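Local structure of serpin-12 (Manduca sexta, 6CJ7) at residues 41-46 with 318-323; 56-61 with 300-305; 285-290 with 294-299. The protein probably inhibits serine proteases as a member of the serpin family and controls the prophenoloxidase activation system in the larval hemolymph of the insect. One frame throughout, in Å; residues are numbered along the deposited sequence.

Interaction 1: residues 41-46 with 318-323; sequences FSITIL and ALHSAV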
loop_
_atom_site.group_PDB
_atom_site.type_symbol
_atom_site.label_atom_id
_atom_site.label_comp_id
_atom_site.label_asym_id
_atom_site.label_seq_id
_atom_site.Cartn_x
_atom_site.Cartn_y
_atom_site.Cartn_z
ATOM N N PHE A 41 -0.506 -3.771 2.633
ATOM C CA PHE A 41 -1.815 -4.188 3.129
ATOM C C PHE A 41 -2.751 -4.576 1.979
ATOM O O PHE A 41 -3.301 -5.690 1.963
ATOM C CB PHE A 41 -2.391 -3.057 3.998
ATOM C CG PHE A 41 -3.798 -3.273 4.446
ATOM C CD1 PHE A 41 -4.103 -4.277 5.353
ATOM C CD2 PHE A 41 -4.818 -2.470 3.973
ATOM C CE1 PHE A 41 -5.410 -4.482 5.773
ATOM C CE2 PHE A 41 -6.126 -2.663 4.391
ATOM C CZ PHE A 41 -6.419 -3.669 5.295
ATOM N N SER A 42 -2.912 -3.690 0.989
ATOM C CA SER A 42 -3.832 -3.965 -0.114
ATOM C C SER A 42 -3.388 -5.174 -0.920
ATOM O O SER A 42 -4.221 -5.960 -1.379
ATOM C CB SER A 42 -3.931 -2.764 -1.059
ATOM O OG SER A 42 -4.294 -1.582 -0.395
ATOM N N ILE A 43 -2.083 -5.313 -1.142
ATOM C CA ILE A 43 -1.601 -6.429 -1.953
ATOM C C ILE A 43 -1.812 -7.745 -1.214
ATOM O O ILE A 43 -2.180 -8.759 -1.821
ATOM C CB ILE A 43 -0.125 -6.209 -2.335
ATOM C CG1 ILE A 43 0.003 -4.981 -3.226
ATOM C CG2 ILE A 43 0.443 -7.453 -3.011
ATOM C CD1 ILE A 43 1.434 -4.521 -3.450
ATOM N N THR A 44 -1.599 -7.752 0.105
ATOM C CA THR A 44 -1.851 -8.959 0.887
ATOM C C THR A 44 -3.342 -9.281 0.934
ATOM O O THR A 44 -3.731 -10.451 0.805
ATOM C CB THR A 44 -1.272 -8.796 2.301
ATOM O OG1 THR A 44 0.120 -8.459 2.218
ATOM C CG2 THR A 44 -1.399 -10.096 3.089
ATOM N N ILE A 45 -4.192 -8.254 1.089
ATOM C CA ILE A 45 -5.645 -8.460 1.127
ATOM C C ILE A 45 -6.120 -9.131 -0.152
ATOM O O ILE A 45 -6.970 -10.034 -0.122
ATOM C CB ILE A 45 -6.376 -7.119 1.357
ATOM C CG1 ILE A 45 -6.235 -6.666 2.806
ATOM C CG2 ILE A 45 -7.862 -7.249 0.991
ATOM C CD1 ILE A 45 -7.203 -7.356 3.743
ATOM N N LEU A 46 -5.584 -8.700 -1.299
ATOM C CA LEU A 46 -5.910 -9.327 -2.574
ATOM C C LEU A 46 -5.707 -10.836 -2.504
ATOM O O LEU A 46 -6.615 -11.623 -2.818
ATOM C CB LEU A 46 -5.028 -8.693 -3.661
ATOM C CG LEU A 46 -5.129 -9.094 -5.131
ATOM C CD1 LEU A 46 -4.374 -10.369 -5.471
ATOM C CD2 LEU A 46 -6.566 -9.215 -5.502
ATOM N N ALA A 318 -5.651 -8.028 -12.068
ATOM C CA ALA A 318 -5.418 -7.761 -10.651
ATOM C C ALA A 318 -4.804 -6.374 -10.574
ATOM O O ALA A 318 -3.666 -6.170 -11.017
ATOM C CB ALA A 318 -4.495 -8.808 -10.023
ATOM N N LEU A 319 -5.566 -5.417 -10.045
ATOM C CA LEU A 319 -5.225 -4.004 -10.151
ATOM C C LEU A 319 -5.145 -3.383 -8.767
ATOM O O LEU A 319 -6.023 -3.611 -7.923
ATOM C CB LEU A 319 -6.261 -3.261 -11.001
ATOM C CG LEU A 319 -6.486 -3.869 -12.388
ATOM C CD1 LEU A 319 -7.628 -3.176 -13.117
ATOM C CD2 LEU A 319 -5.201 -3.771 -13.183
ATOM N N HIS A 320 -4.098 -2.594 -8.547
ATOM C CA HIS A 320 -3.854 -1.939 -7.271
ATOM C C HIS A 320 -3.572 -0.461 -7.491
ATOM O O HIS A 320 -2.825 -0.091 -8.392
ATOM C CB HIS A 320 -2.662 -2.589 -6.541
ATOM C CG HIS A 320 -2.235 -1.852 -5.299
ATOM N ND1 HIS A 320 -3.117 -1.478 -4.306
ATOM C CD2 HIS A 320 -1.015 -1.409 -4.903
ATOM C CE1 HIS A 320 -2.458 -0.834 -3.354
ATOM N NE2 HIS A 320 -1.181 -0.794 -3.682
ATOM N N SER A 321 -4.171 0.387 -6.664
ATOM C CA SER A 321 -3.851 1.806 -6.692
ATOM C C SER A 321 -3.579 2.284 -5.277
ATOM O O SER A 321 -4.244 1.859 -4.328
ATOM C CB SER A 321 -4.974 2.638 -7.307
ATOM O OG SER A 321 -4.621 4.023 -7.295
ATOM N N ALA A 322 -2.618 3.196 -5.148
ATOM C CA ALA A 322 -2.209 3.693 -3.839
ATOM C C ALA A 322 -1.932 5.180 -3.960
ATOM O O ALA A 322 -1.180 5.593 -4.846
ATOM C CB ALA A 322 -0.956 2.964 -3.336
ATOM N N VAL A 323 -2.542 5.984 -3.088
ATOM C CA VAL A 323 -2.335 7.434 -3.082
ATOM C C VAL A 323 -1.993 7.856 -1.660
ATOM O O VAL A 323 -2.749 7.572 -0.729
ATOM C CB VAL A 323 -3.573 8.211 -3.572
ATOM C CG1 VAL A 323 -3.327 9.719 -3.450
ATOM C CG2 VAL A 323 -3.924 7.854 -5.016
#
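The imidazole of H320 meets I43 on one face, where CG1 stands 4.0 Å above the ring plane, displaced toward the rim on the CD2 side (CG1 to CD2 4.1 Å). S42 reaches the same ring at a slant: its CB comes to 3.3 Å from CE1, a close approach, while its OG is 3.6 Å from that same CE1. The side chains of I43 and H320 cross at about a right angle, with the CG1 branch doing the touching.

H320 is put there by its first torsion, CG trans to the backbone N (chi1 172°), which sends the ring off strand 317-326 and up to helix 40-51. The polar ends are met from outside the two segments. ND1 bonds to the carbonyl O of N169 on strand 165-174, and NE2 to the backbone N of S39, just before the helix. S42 also packs on V171 of strand 165-174.

Helix 40-51 here lies against the main serpin sheet, where strands 165-174 and 317-326 pair directly in parallel. By family comparison this is the shutter region, through which the sheet opens to take in the reactive loop. Residues 332-346, probably part of that loop, are not modelled, probably because they are mobile. With ND1 facing a carbonyl and NE2 facing an amide, H320 is probably neutral with its proton on ND1: ND1 clamps the two paired strands and NE2 ties the sheet to the residue just before helix 40-51, while S42 and I43 supply carbon contact.

Interaction 2: residues 56-61 with 300-305; sequences GNTLDE and AELYNL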
loop_
_atom_site.group_PDB
_atom_site.type_symbol
_atom_site.label_atom_id
_atom_site.label_comp_id
_atom_site.label_asym_id
_atom_site.label_seq_id
_atom_site.Cartn_x
_atom_site.Cartn_y
_atom_site.Cartn_z
ATOM N N GLY A 56 -6.559 -26.985 -4.024
ATOM C CA GLY A 56 -5.527 -27.691 -4.763
ATOM C C GLY A 56 -4.241 -26.906 -4.879
ATOM O O GLY A 56 -3.776 -26.284 -3.917
ATOM N N ASN A 57 -3.655 -26.921 -6.081
ATOM C CA ASN A 57 -2.365 -26.266 -6.276
ATOM C C ASN A 57 -2.454 -24.752 -6.107
ATOM O O ASN A 57 -1.486 -24.123 -5.663
ATOM C CB ASN A 57 -1.794 -26.602 -7.655
ATOM C CG ASN A 57 -0.465 -25.912 -7.916
ATOM O OD1 ASN A 57 -0.331 -25.125 -8.857
ATOM N ND2 ASN A 57 0.523 -26.187 -7.068
ATOM N N THR A 58 -3.595 -24.143 -6.448
ATOM C CA THR A 58 -3.744 -22.701 -6.258
ATOM C C THR A 58 -3.730 -22.336 -4.781
ATOM O O THR A 58 -3.096 -21.351 -4.379
ATOM C CB THR A 58 -5.038 -22.222 -6.921
ATOM O OG1 THR A 58 -5.016 -22.614 -8.307
ATOM C CG2 THR A 58 -5.191 -20.699 -6.831
ATOM N N LEU A 59 -4.451 -23.099 -3.967
ATOM C CA LEU A 59 -4.434 -22.872 -2.527
ATOM C C LEU A 59 -3.031 -23.050 -1.964
ATOM O O LEU A 59 -2.594 -22.273 -1.106
ATOM C CB LEU A 59 -5.418 -23.830 -1.854
ATOM C CG LEU A 59 -5.513 -23.851 -0.320
ATOM C CD1 LEU A 59 -5.967 -22.478 0.227
ATOM C CD2 LEU A 59 -6.456 -24.955 0.112
ATOM N N ASP A 60 -2.311 -24.067 -2.443
ATOM C CA ASP A 60 -0.953 -24.331 -1.975
ATOM C C ASP A 60 -0.034 -23.149 -2.277
ATOM O O ASP A 60 0.702 -22.680 -1.398
ATOM C CB ASP A 60 -0.425 -25.618 -2.627
ATOM C CG ASP A 60 1.044 -25.879 -2.312
ATOM O OD1 ASP A 60 1.364 -26.198 -1.149
ATOM O OD2 ASP A 60 1.882 -25.778 -3.234
ATOM N N GLU A 61 -0.088 -22.638 -3.516
ATOM C CA GLU A 61 0.726 -21.484 -3.898
ATOM C C GLU A 61 0.425 -20.279 -3.026
ATOM O O GLU A 61 1.343 -19.585 -2.571
ATOM C CB GLU A 61 0.490 -21.128 -5.373
ATOM C CG GLU A 61 1.221 -22.035 -6.356
ATOM C CD GLU A 61 1.220 -21.518 -7.801
ATOM O OE1 GLU A 61 0.517 -20.532 -8.108
ATOM O OE2 GLU A 61 1.933 -22.115 -8.638
ATOM N N ALA A 300 -6.450 -22.390 -12.803
ATOM C CA ALA A 300 -6.729 -21.828 -11.488
ATOM C C ALA A 300 -7.852 -22.586 -10.806
ATOM O O ALA A 300 -8.881 -22.879 -11.422
ATOM C CB ALA A 300 -7.110 -20.353 -11.606
ATOM N N GLU A 301 -7.653 -22.885 -9.529
ATOM C CA GLU A 301 -8.610 -23.645 -8.721
ATOM C C GLU A 301 -9.260 -22.671 -7.747
ATOM O O GLU A 301 -8.839 -22.535 -6.598
ATOM C CB GLU A 301 -7.920 -24.794 -7.997
ATOM C CG GLU A 301 -7.424 -25.868 -8.930
ATOM C CD GLU A 301 -8.576 -26.678 -9.506
ATOM O OE1 GLU A 301 -9.617 -26.811 -8.830
ATOM O OE2 GLU A 301 -8.448 -27.184 -10.636
ATOM N N LEU A 302 -10.294 -21.979 -8.232
ATOM C CA LEU A 302 -11.033 -20.978 -7.473
ATOM C C LEU A 302 -12.521 -21.298 -7.486
ATOM O O LEU A 302 -13.365 -20.397 -7.499
ATOM C CB LEU A 302 -10.765 -19.573 -8.025
ATOM C CG LEU A 302 -9.308 -19.137 -7.922
ATOM C CD1 LEU A 302 -9.011 -17.954 -8.857
ATOM C CD2 LEU A 302 -8.964 -18.801 -6.448
ATOM N N TYR A 303 -12.858 -22.591 -7.486
ATOM C CA TYR A 303 -14.250 -23.000 -7.613
ATOM C C TYR A 303 -15.096 -22.570 -6.422
ATOM O O TYR A 303 -16.317 -22.430 -6.560
ATOM C CB TYR A 303 -14.321 -24.519 -7.799
ATOM C CG TYR A 303 -15.664 -24.995 -8.281
ATOM C CD1 TYR A 303 -16.025 -24.846 -9.616
ATOM C CD2 TYR A 303 -16.577 -25.590 -7.408
ATOM C CE1 TYR A 303 -17.258 -25.272 -10.077
ATOM C CE2 TYR A 303 -17.816 -26.010 -7.860
ATOM C CZ TYR A 303 -18.151 -25.848 -9.188
ATOM O OH TYR A 303 -19.378 -26.265 -9.645
ATOM N N ASN A 304 -14.494 -22.352 -5.258
ATOM C CA ASN A 304 -15.257 -21.900 -4.102
ATOM C C ASN A 304 -15.377 -20.383 -4.051
ATOM O O ASN A 304 -15.870 -19.840 -3.053
ATOM C CB ASN A 304 -14.652 -22.418 -2.805
ATOM C CG ASN A 304 -14.885 -23.893 -2.601
ATOM O OD1 ASN A 304 -14.011 -24.590 -2.084
ATOM N ND2 ASN A 304 -16.053 -24.380 -2.994
ATOM N N LEU A 305 -14.916 -19.692 -5.095
ATOM C CA LEU A 305 -15.223 -18.290 -5.325
ATOM C C LEU A 305 -16.422 -18.135 -6.261
ATOM O O LEU A 305 -17.308 -17.311 -6.005
ATOM C CB LEU A 305 -13.980 -17.596 -5.887
ATOM C CG LEU A 305 -13.986 -16.090 -6.108
ATOM C CD1 LEU A 305 -12.550 -15.588 -6.180
ATOM C CD2 LEU A 305 -14.717 -15.732 -7.395
#
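Hydrogen bonding across this contact rests on T58 and E301: the backbone N of E301 donates to T58 OG1 over 2.9 Å, and the bond is fairly straight at 160°. The threonine oxygen sits beside its own backbone N (chi1 -56°), which turns it out from the early part of helix 56-66 to the passing chain. The E301 backbone is held a second time by A55, the residue before G56, and T58 OG1 has a further weak bond to S294 OG. A buried hydroxyl thus receives a main-chain amide, and the loop is pinned close enough for the CA atoms of T58 and E301 to stand 5.5 Å apart.

Van der Waals contact fills in around that bond. E301 CB lies 3.6 Å from T58 OG1, and the two side chains cross at about a right angle; the glutamate chain then bends at chi2 (-72°), carrying its carboxylate away from the helix. On the methyl branch, T58 CG2 reaches 4.2 Å from L302 CD2. A300 joins with its backbone, its CA being 3.7 Å from T58 OG1.

Main-chain bonds shape each partner separately. D60 N to G56 O and E61 N to N57 O run along the helix, and L305 N returns to L302 O, making a type I turn through Y303 and N304. Within the serpin fold, the irregular connection from helix 284-289 to strand 306-307 is here laid across the early part of helix 56-66, a side-chain-to-main-chain tie between a helix and a loop far from it in sequence.

Interaction 3: residues 285-290 with 294-299; sequences PVLNKM and SIFTQQ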
loop_
_atom_site.group_PDB
_atom_site.type_symbol
_atom_site.label_atom_id
_atom_site.label_comp_id
_atom_site.label_asym_id
_atom_site.label_seq_id
_atom_site.Cartn_x
_atom_site.Cartn_y
_atom_site.Cartn_z
ATOM N N PRO A 285 2.279 -9.038 -13.779
ATOM C CA PRO A 285 3.711 -9.343 -13.950
ATOM C C PRO A 285 4.425 -9.717 -12.660
ATOM O O PRO A 285 5.171 -10.709 -12.632
ATOM C CB PRO A 285 4.268 -8.047 -14.561
ATOM C CG PRO A 285 3.123 -7.452 -15.275
ATOM C CD PRO A 285 1.919 -7.763 -14.425
ATOM N N VAL A 286 4.239 -8.944 -11.586
ATOM C CA VAL A 286 4.995 -9.227 -10.372
ATOM C C VAL A 286 4.446 -10.466 -9.672
ATOM O O VAL A 286 5.213 -11.266 -9.124
ATOM C CB VAL A 286 5.046 -7.991 -9.446
ATOM C CG1 VAL A 286 3.695 -7.667 -8.831
ATOM C CG2 VAL A 286 6.102 -8.185 -8.356
ATOM N N LEU A 287 3.127 -10.684 -9.719
ATOM C CA LEU A 287 2.592 -11.882 -9.077
ATOM C C LEU A 287 3.049 -13.143 -9.800
ATOM O O LEU A 287 3.289 -14.174 -9.158
ATOM C CB LEU A 287 1.063 -11.807 -8.987
ATOM C CG LEU A 287 0.549 -10.711 -8.041
ATOM C CD1 LEU A 287 -0.976 -10.716 -7.958
ATOM C CD2 LEU A 287 1.151 -10.875 -6.667
ATOM N N ASN A 288 3.235 -13.069 -11.124
ATOM C CA ASN A 288 3.798 -14.201 -11.847
ATOM C C ASN A 288 5.229 -14.512 -11.416
ATOM O O ASN A 288 5.675 -15.650 -11.586
ATOM C CB ASN A 288 3.771 -13.935 -13.359
ATOM C CG ASN A 288 2.445 -14.318 -14.008
ATOM O OD1 ASN A 288 1.749 -15.223 -13.547
ATOM N ND2 ASN A 288 2.110 -13.651 -15.112
ATOM N N LYS A 289 5.958 -13.531 -10.882
ATOM C CA LYS A 289 7.311 -13.737 -10.382
ATOM C C LYS A 289 7.353 -14.178 -8.925
ATOM O O LYS A 289 8.382 -14.701 -8.481
ATOM C CB LYS A 289 8.129 -12.438 -10.501
ATOM C CG LYS A 289 8.439 -11.995 -11.912
ATOM C CD LYS A 289 9.284 -10.727 -11.883
ATOM C CE LYS A 289 10.152 -10.608 -13.126
ATOM N NZ LYS A 289 10.982 -9.373 -13.099
ATOM N N MET A 290 6.266 -13.991 -8.179
ATOM C CA MET A 290 6.260 -14.183 -6.734
ATOM C C MET A 290 5.585 -15.487 -6.318
ATOM O O MET A 290 5.163 -15.612 -5.163
ATOM C CB MET A 290 5.574 -13.006 -6.041
ATOM C CG MET A 290 6.215 -11.648 -6.282
ATOM S SD MET A 290 7.899 -11.536 -5.670
ATOM C CE MET A 290 7.628 -11.775 -3.915
ATOM N N SER A 294 -0.489 -19.461 -10.699
ATOM C CA SER A 294 -1.638 -20.300 -11.030
ATOM C C SER A 294 -2.938 -19.506 -11.084
ATOM O O SER A 294 -3.854 -19.889 -11.824
ATOM C CB SER A 294 -1.775 -21.457 -10.033
ATOM O OG SER A 294 -2.029 -20.964 -8.737
ATOM N N ILE A 295 -3.043 -18.407 -10.327
ATOM C CA ILE A 295 -4.320 -17.699 -10.245
ATOM C C ILE A 295 -4.735 -17.089 -11.573
ATOM O O ILE A 295 -5.923 -16.808 -11.765
ATOM C CB ILE A 295 -4.334 -16.595 -9.165
ATOM C CG1 ILE A 295 -3.429 -15.426 -9.569
ATOM C CG2 ILE A 295 -3.959 -17.145 -7.781
ATOM C CD1 ILE A 295 -3.426 -14.317 -8.527
ATOM N N PHE A 296 -3.787 -16.851 -12.498
ATOM C CA PHE A 296 -4.106 -16.265 -13.795
ATOM C C PHE A 296 -4.365 -17.308 -14.876
ATOM O O PHE A 296 -4.844 -16.941 -15.953
ATOM C CB PHE A 296 -2.972 -15.331 -14.253
ATOM C CG PHE A 296 -2.677 -14.218 -13.282
ATOM C CD1 PHE A 296 -3.529 -13.133 -13.177
ATOM C CD2 PHE A 296 -1.563 -14.273 -12.456
ATOM C CE1 PHE A 296 -3.276 -12.111 -12.276
ATOM C CE2 PHE A 296 -1.305 -13.261 -11.544
ATOM C CZ PHE A 296 -2.161 -12.184 -11.452
ATOM N N THR A 297 -4.079 -18.585 -14.610
ATOM C CA THR A 297 -4.153 -19.634 -15.620
ATOM C C THR A 297 -5.553 -20.230 -15.685
ATOM O O THR A 297 -6.343 -20.139 -14.744
ATOM C CB THR A 297 -3.143 -20.756 -15.337
ATOM O OG1 THR A 297 -3.584 -21.538 -14.220
ATOM C CG2 THR A 297 -1.767 -20.175 -15.031
ATOM N N GLN A 298 -5.843 -20.875 -16.812
ATOM C CA GLN A 298 -7.104 -21.597 -16.894
ATOM C C GLN A 298 -7.081 -22.881 -16.076
ATOM O O GLN A 298 -8.084 -23.603 -16.061
ATOM C CB GLN A 298 -7.453 -21.830 -18.368
ATOM C CG GLN A 298 -7.982 -20.530 -19.014
ATOM C CD GLN A 298 -7.776 -20.447 -20.513
ATOM O OE1 GLN A 298 -6.914 -21.122 -21.075
ATOM N NE2 GLN A 298 -8.568 -19.602 -21.170
ATOM N N GLN A 299 -5.982 -23.158 -15.365
ATOM C CA GLN A 299 -5.917 -24.209 -14.359
ATOM C C GLN A 299 -6.142 -23.680 -12.947
ATOM O O GLN A 299 -6.026 -24.449 -11.986
ATOM C CB GLN A 299 -4.570 -24.937 -14.421
ATOM C CG GLN A 299 -4.395 -25.810 -15.657
ATOM C CD GLN A 299 -4.252 -24.986 -16.918
ATOM O OE1 GLN A 299 -3.444 -24.059 -16.975
ATOM N NE2 GLN A 299 -5.051 -25.304 -17.929
#
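Helix 284-289 runs out and the chain turns sharply away into a 3-10 segment that reaches 296, so that the nearest CA atoms, those of N288 and S294, are still 8.2 Å apart and side chains must span the gap. F296 does most of this: CG lies beside its backbone N (chi1 -58°), which points the ring at the helix. L287 comes at the edge of that ring, near its plane, with CB 3.8 Å from CE2, while L287 CD1 lies 4.0 Å from CZ; the two side chains cross at about a right angle. I295 lays CG1 over one face of the ring, 3.6 Å above its plane, and its CD1 touches L287 CD1 at 4.4 Å.

After the 3-10 segment comes an ST turn: T297 OG1 accepts from Q299 N, a rather bent bond at 136°. The same hydroxyl donates to S294 O over 2.9 Å, and T297 N also bonds to that carbonyl, so S294 O is gripped twice.

On the exposed side, N288 OD1 approaches F296 CD2 obliquely at 3.6 Å, its amide plane 71° from the ring. L287 also packs on F20 of helix 19-31, and K289 forms a salt bridge there with E31.

Interaction 1 is the core contact, about 6 Å from the centre of the chain, whereas the other two lie 20 Å or more out toward one end of the serpin. Interaction 2 is nevertheless buried where it touches; interaction 3 is part buried, with an exposed asparagine at its margin. Interactions 2 and 3 share the connection between helix 284-289 and strand 306-307, and E61 OE1 joins S294 OG at 2.7 Å, a probable hydrogen bond. Interaction 3 also touches interaction 1 by carbon packing, L46 CD1 to L287 CD1 at 4.2 Å. Direct hydrogen bonding between segments marks interaction 2; in interaction 1 a polar imidazole, bonded to third parties, takes carbon contact from the helix, and in interaction 3 a phenylalanine is packed mainly by leucine and isoleucine.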